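Local atomic coordinates of molybdopterin synthase catalytic subunit (Helicobacter pylori, PDB entry 3RPF), a protein that probably converts precursor Z into molybdopterin by inserting two sulfur atoms, supplied by the carrier subunit MoaD, to form the dithiolene group. Residues L12-L17 and S91-S96; F51-A56 and H80-V85. All blocks are in the same frame, centred on the assembly; numbering follows the deposited sequence.

Contact 1: residues L12-L17 and S91-S96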
loop_
_atom_site.group_PDB
_atom_site.type_symbol
_atom_site.label_atom_id
_atom_site.label_comp_id
_atom_site.label_asym_id
_atom_site.label_seq_id
_atom_site.Cartn_x
_atom_site.Cartn_y
_atom_site.Cartn_z
ATOM N N LEU A 12 16.924 8.016 -0.131
ATOM C CA LEU A 12 16.755 6.812 -0.939
ATOM C C LEU A 12 16.602 7.184 -2.413
ATOM O O LEU A 12 16.001 8.215 -2.733
ATOM C CB LEU A 12 15.525 6.032 -0.474
ATOM C CG LEU A 12 15.546 5.527 0.966
ATOM C CD1 LEU A 12 14.256 4.775 1.268
ATOM C CD2 LEU A 12 16.748 4.640 1.225
ATOM N N ASP A 13 17.149 6.368 -3.312
ATOM C CA ASP A 13 16.877 6.565 -4.733
ATOM C C ASP A 13 15.634 5.760 -5.066
ATOM O O ASP A 13 15.721 4.614 -5.525
ATOM C CB ASP A 13 18.047 6.120 -5.603
ATOM C CG ASP A 13 17.819 6.424 -7.076
ATOM O OD1 ASP A 13 16.659 6.700 -7.454
ATOM O OD2 ASP A 13 18.797 6.392 -7.857
ATOM N N THR A 14 14.472 6.356 -4.820
ATOM C CA THR A 14 13.213 5.622 -4.940
ATOM C C THR A 14 12.968 5.165 -6.371
ATOM O O THR A 14 12.445 4.088 -6.592
ATOM C CB THR A 14 12.024 6.457 -4.461
ATOM O OG1 THR A 14 11.896 7.613 -5.294
ATOM C CG2 THR A 14 12.247 6.895 -3.022
ATOM N N ARG A 15 13.355 5.982 -7.344
ATOM C CA ARG A 15 13.201 5.584 -8.735
ATOM C C ARG A 15 13.896 4.244 -8.966
ATOM O O ARG A 15 13.309 3.309 -9.511
ATOM C CB ARG A 15 13.802 6.639 -9.661
ATOM C CG ARG A 15 13.468 6.431 -11.130
ATOM C CD ARG A 15 14.560 7.008 -11.998
ATOM N NE ARG A 15 15.818 6.321 -11.738
ATOM C CZ ARG A 15 16.243 5.269 -12.428
ATOM N NH1 ARG A 15 15.511 4.800 -13.432
ATOM N NH2 ARG A 15 17.399 4.693 -12.121
ATOM N N GLU A 16 15.152 4.152 -8.540
ATOM C CA GLU A 16 15.960 2.963 -8.783
ATOM C C GLU A 16 15.445 1.748 -8.010
ATOM O O GLU A 16 15.402 0.636 -8.546
ATOM C CB GLU A 16 17.418 3.247 -8.430
ATOM C CG GLU A 16 18.357 2.099 -8.703
ATOM C CD GLU A 16 19.728 2.331 -8.102
ATOM O OE1 GLU A 16 19.799 2.689 -6.905
ATOM O OE2 GLU A 16 20.733 2.152 -8.821
ATOM N N LEU A 17 15.049 1.964 -6.756
ATOM C CA LEU A 17 14.503 0.893 -5.929
ATOM C C LEU A 17 13.173 0.368 -6.478
ATOM O O LEU A 17 12.959 -0.836 -6.532
ATOM C CB LEU A 17 14.327 1.372 -4.488
ATOM C CG LEU A 17 15.595 1.721 -3.700
ATOM C CD1 LEU A 17 15.250 2.523 -2.453
ATOM C CD2 LEU A 17 16.372 0.463 -3.333
ATOM N N SER A 91 12.887 8.660 2.840
ATOM C CA SER A 91 13.722 8.131 3.917
ATOM C C SER A 91 13.420 6.669 4.192
ATOM O O SER A 91 14.169 5.995 4.905
ATOM C CB SER A 91 13.491 8.936 5.187
ATOM O OG SER A 91 12.138 8.838 5.594
ATOM N N PHE A 92 12.324 6.170 3.627
ATOM C CA PHE A 92 11.895 4.816 3.932
ATOM C C PHE A 92 11.049 4.330 2.764
ATOM O O PHE A 92 10.297 5.104 2.178
ATOM C CB PHE A 92 11.083 4.823 5.238
ATOM C CG PHE A 92 10.286 3.552 5.490
ATOM C CD1 PHE A 92 10.917 2.316 5.565
ATOM C CD2 PHE A 92 8.913 3.613 5.709
ATOM C CE1 PHE A 92 10.198 1.155 5.812
ATOM C CE2 PHE A 92 8.176 2.454 5.970
ATOM C CZ PHE A 92 8.825 1.214 6.021
ATOM N N LEU A 93 11.208 3.063 2.413
ATOM C CA LEU A 93 10.447 2.480 1.320
ATOM C C LEU A 93 10.285 1.015 1.621
ATOM O O LEU A 93 11.229 0.357 2.082
ATOM C CB LEU A 93 11.187 2.663 -0.012
ATOM C CG LEU A 93 10.477 2.118 -1.255
ATOM C CD1 LEU A 93 10.697 3.020 -2.462
ATOM C CD2 LEU A 93 10.956 0.719 -1.546
ATOM N N CYS A 94 9.087 0.488 1.401
ATOM C CA CYS A 94 8.931 -0.945 1.498
ATOM C C CYS A 94 7.968 -1.474 0.476
ATOM O O CYS A 94 7.118 -0.739 -0.061
ATOM C CB CYS A 94 8.536 -1.365 2.910
ATOM S SG CYS A 94 6.928 -0.800 3.428
ATOM N N VAL A 95 8.135 -2.756 0.170
ATOM C CA VAL A 95 7.305 -3.407 -0.838
ATOM C C VAL A 95 6.852 -4.739 -0.295
ATOM O O VAL A 95 7.609 -5.442 0.384
ATOM C CB VAL A 95 8.093 -3.631 -2.139
ATOM C CG1 VAL A 95 9.341 -4.481 -1.857
ATOM C CG2 VAL A 95 7.222 -4.284 -3.195
ATOM N N SER A 96 5.599 -5.069 -0.580
ATOM C CA SER A 96 5.039 -6.360 -0.257
ATOM C C SER A 96 4.418 -6.790 -1.557
ATOM O O SER A 96 3.536 -6.084 -2.080
ATOM C CB SER A 96 3.955 -6.198 0.808
ATOM O OG SER A 96 3.269 -7.424 1.023
#
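The peptide group joining Ser91 to Phe92 is roofed on one face by Leu12, whose CD1 sits 3.4 Å from Phe92 N and 3.6 Å from Ser91 C. A classic beta bulge sets Ser91 and Phe92 opposite the single residue Gly38 of strand 32-39, and the Phe92 ring, its CB directed away from the helix, stacks on Phe115. Asp13 is the N-cap of helix 14-27, and its OD1 accepts from Glu16 N (3.2 Å), which comes from above the carboxylate plane, 68° out of it. Leu12 CD1 also lies 3.9 Å from Leu93 CB. Leu93 carries its CG anti to the backbone N (chi1 -179°), which sends CD1 up to the first helical turn. There Thr14 CB lies 4.2 Å from Leu93 CD1, and Leu17 CB is at 4.5 Å from that same methyl. No hydrogen bond crosses between the segments, so the join is apolar packing. Thr14 OG1 hydrogen-bonds to Gln22 NE2 of the second subunit, and Ser91 OG, close to the probable substrate-binding residue Val40, to Gly74 O of the Molybdopterin converting factor chain. The start of helix 14-27 thus lies on strand 90-98, an inner strand between 74-82 and 32-39; Leu18 and Tyr21 extend the cover of Leu93, and helix 101-118 packs against Phe92 and Cys94.

Contact 2: residues F51-A56 and H80-V85; sequences FDIYEA and HSLGDV. With EDO (1,2-ethanediol), chain G.
A corner at Gly83, where the chain leaves strand 74-82 for strand 84-86 and passes from one sheet to the other, is pinned to strand 48-53. Two backbone bonds do this, Phe51 N to Gly83 O and Gly83 N to Phe51 O, each 2.9 Å, in one antiparallel hydrogen-bonded pair. Gly83 turns with a positive phi, in a conformation where a beta carbon would collide with the carbonyl before it. Before the corner, strand 80-82 crosses strand 51-53 at 101°, and side chains fill the angle. His80 points CE1 over one face of the Phe51 ring, offset toward the rim, in a T-shaped stack (centroids 4.9 Å apart, planes at 86°). His80 ND1 donates to Ser81 O (2.9 Å) in the imidazole plane, and with NE2 hydrogen-bonded to Gly74 N of the Molybdopterin converting factor chain the ring's rotation is held. Val85 CG2 meets the edge of the Phe51 ring at CE2 (4.1 Å). Leu82, with CG anti to its backbone N (chi1 180°), swings CD1 back to 3.8 Å from Ile53 CG1, and Ile53 CD1 rests 3.6 Å from Ser81 O. A 1,2-ethanediol, probably from the crystallisation liquor, accepts from Glu55 N through O1 and from Ala56 N through O2, and O1 donates to Ile53 O. Asp52 adjoins Tyr124, a probable substrate-binding residue. Ile7 of strand 5-9 borders Ile53 and Leu82, and Ile121 of strand 121-127 borders Phe51 and His80.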
loop_
_atom_site.group_PDB
_atom_site.type_symbol
_atom_site.label_atom_id
_atom_site.label_comp_id
_atom_site.label_asym_id
_atom_site.label_seq_id
_atom_site.Cartn_x
_atom_site.Cartn_y
_atom_site.Cartn_z
ATOM N N PHE A 51 18.582 10.288 10.720
ATOM C CA PHE A 51 18.268 9.024 11.376
ATOM C C PHE A 51 19.515 8.320 11.940
ATOM O O PHE A 51 20.576 8.318 11.305
ATOM C CB PHE A 51 17.544 8.090 10.407
ATOM C CG PHE A 51 16.226 8.637 9.885
ATOM C CD1 PHE A 51 15.038 8.417 10.573
ATOM C CD2 PHE A 51 16.185 9.353 8.706
ATOM C CE1 PHE A 51 13.821 8.916 10.095
ATOM C CE2 PHE A 51 14.961 9.856 8.211
ATOM C CZ PHE A 51 13.789 9.634 8.910
ATOM N N ASP A 52 19.387 7.750 13.139
ATOM C CA ASP A 52 20.340 6.744 13.624
ATOM C C ASP A 52 19.679 5.366 13.565
ATOM O O ASP A 52 18.475 5.237 13.822
ATOM C CB ASP A 52 20.759 7.014 15.064
ATOM C CG ASP A 52 21.617 8.258 15.213
ATOM O OD1 ASP A 52 22.253 8.702 14.224
ATOM O OD2 ASP A 52 21.652 8.796 16.343
ATOM N N ILE A 53 20.461 4.335 13.249
ATOM C CA ILE A 53 19.936 2.976 13.149
ATOM C C ILE A 53 20.761 1.971 13.950
ATOM O O ILE A 53 21.997 1.953 13.843
ATOM C CB ILE A 53 19.884 2.504 11.684
ATOM C CG1 ILE A 53 18.954 3.400 10.857
ATOM C CG2 ILE A 53 19.414 1.048 11.607
ATOM C CD1 ILE A 53 18.808 2.957 9.421
ATOM N N TYR A 54 20.097 1.143 14.762
ATOM C CA TYR A 54 20.785 0.004 15.420
ATOM C C TYR A 54 20.810 -1.137 14.403
ATOM O O TYR A 54 19.854 -1.909 14.300
ATOM C CB TYR A 54 20.017 -0.416 16.675
ATOM C CG TYR A 54 20.668 -1.474 17.571
ATOM C CD1 TYR A 54 20.159 -1.729 18.843
ATOM C CD2 TYR A 54 21.766 -2.215 17.154
ATOM C CE1 TYR A 54 20.716 -2.681 19.664
ATOM C CE2 TYR A 54 22.336 -3.182 17.977
ATOM C CZ TYR A 54 21.803 -3.407 19.229
ATOM O OH TYR A 54 22.356 -4.357 20.061
ATOM N N GLU A 55 21.884 -1.244 13.626
ATOM C CA GLU A 55 21.804 -2.067 12.410
ATOM C C GLU A 55 21.642 -3.556 12.669
ATOM O O GLU A 55 20.833 -4.220 12.010
ATOM C CB GLU A 55 22.983 -1.790 11.471
ATOM C CG GLU A 55 23.087 -0.322 11.071
ATOM C CD GLU A 55 24.080 -0.089 9.953
ATOM O OE1 GLU A 55 24.396 1.091 9.657
ATOM O OE2 GLU A 55 24.533 -1.092 9.361
ATOM N N ALA A 56 22.402 -4.085 13.625
ATOM C CA ALA A 56 22.328 -5.515 13.938
ATOM C C ALA A 56 20.917 -5.922 14.349
ATOM O O ALA A 56 20.417 -6.954 13.919
ATOM C CB ALA A 56 23.344 -5.883 15.037
ATOM N N HIS A 80 15.920 1.903 4.074
ATOM C CA HIS A 80 15.757 3.042 4.962
ATOM C C HIS A 80 17.024 3.874 4.925
ATOM O O HIS A 80 18.120 3.327 4.783
ATOM C CB HIS A 80 15.458 2.575 6.393
ATOM C CG HIS A 80 14.812 3.619 7.243
ATOM N ND1 HIS A 80 15.463 4.766 7.646
ATOM C CD2 HIS A 80 13.558 3.704 7.764
ATOM C CE1 HIS A 80 14.646 5.511 8.368
ATOM N NE2 HIS A 80 13.483 4.886 8.454
ATOM N N SER A 81 16.873 5.192 5.035
ATOM C CA SER A 81 18.018 6.097 5.063
ATOM C C SER A 81 18.735 6.093 6.409
ATOM O O SER A 81 18.116 5.891 7.452
ATOM C CB SER A 81 17.561 7.519 4.766
ATOM O OG SER A 81 17.094 7.654 3.432
ATOM N N LEU A 82 20.044 6.334 6.369
ATOM C CA LEU A 82 20.840 6.582 7.570
ATOM C C LEU A 82 21.424 7.983 7.444
ATOM O O LEU A 82 21.912 8.361 6.372
ATOM C CB LEU A 82 21.966 5.550 7.692
ATOM C CG LEU A 82 22.901 5.677 8.908
ATOM C CD1 LEU A 82 22.151 5.358 10.194
ATOM C CD2 LEU A 82 24.121 4.763 8.762
ATOM N N GLY A 83 21.372 8.767 8.515
ATOM C CA GLY A 83 21.896 10.119 8.451
ATOM C C GLY A 83 20.877 11.103 7.900
ATOM O O GLY A 83 19.668 10.914 8.084
ATOM N N ASP A 84 21.354 12.145 7.221
ATOM C CA ASP A 84 20.506 13.261 6.828
ATOM C C ASP A 84 19.683 12.978 5.577
ATOM O O ASP A 84 20.173 12.390 4.616
ATOM C CB ASP A 84 21.342 14.520 6.587
ATOM C CG ASP A 84 22.075 14.976 7.829
ATOM O OD1 ASP A 84 21.812 14.409 8.912
ATOM O OD2 ASP A 84 22.908 15.902 7.724
ATOM N N VAL A 85 18.423 13.380 5.632
ATOM C CA VAL A 85 17.520 13.359 4.505
ATOM C C VAL A 85 16.790 14.701 4.438
ATOM O O VAL A 85 16.114 15.086 5.363
ATOM C CB VAL A 85 16.529 12.207 4.634
ATOM C CG1 VAL A 85 15.729 12.054 3.402
ATOM C CG2 VAL A 85 17.243 10.940 4.994
HETATM C C1 EDO G . 25.210 -0.484 14.012
HETATM O O1 EDO G . 24.255 0.146 14.869
HETATM C C2 EDO G . 25.723 -1.735 14.710
HETATM O O2 EDO G . 24.607 -2.563 15.066
#

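How the contacts relate
From the N terminus, strand 5-9 runs into 12-17, the first half of contact 1, which closes the long loop to 91-96, with 73 residues between its segments. Contact 2, closing the shorter loop from 51-56 through helix 55-71 to 80-85, is nested inside it. Contact 1 joins a helix to the mixed sheet; contact 2 joins that sheet to the antiparallel one. They meet at neighbouring strands 74-82 and 90-98, where Ser91 O lies 2.8 Å from Ser81 N, a probable hydrogen bond, and Ser91 CB packs on Phe51 CE2. This junction faces the Molybdopterin converting factor chain, at the subunit interface.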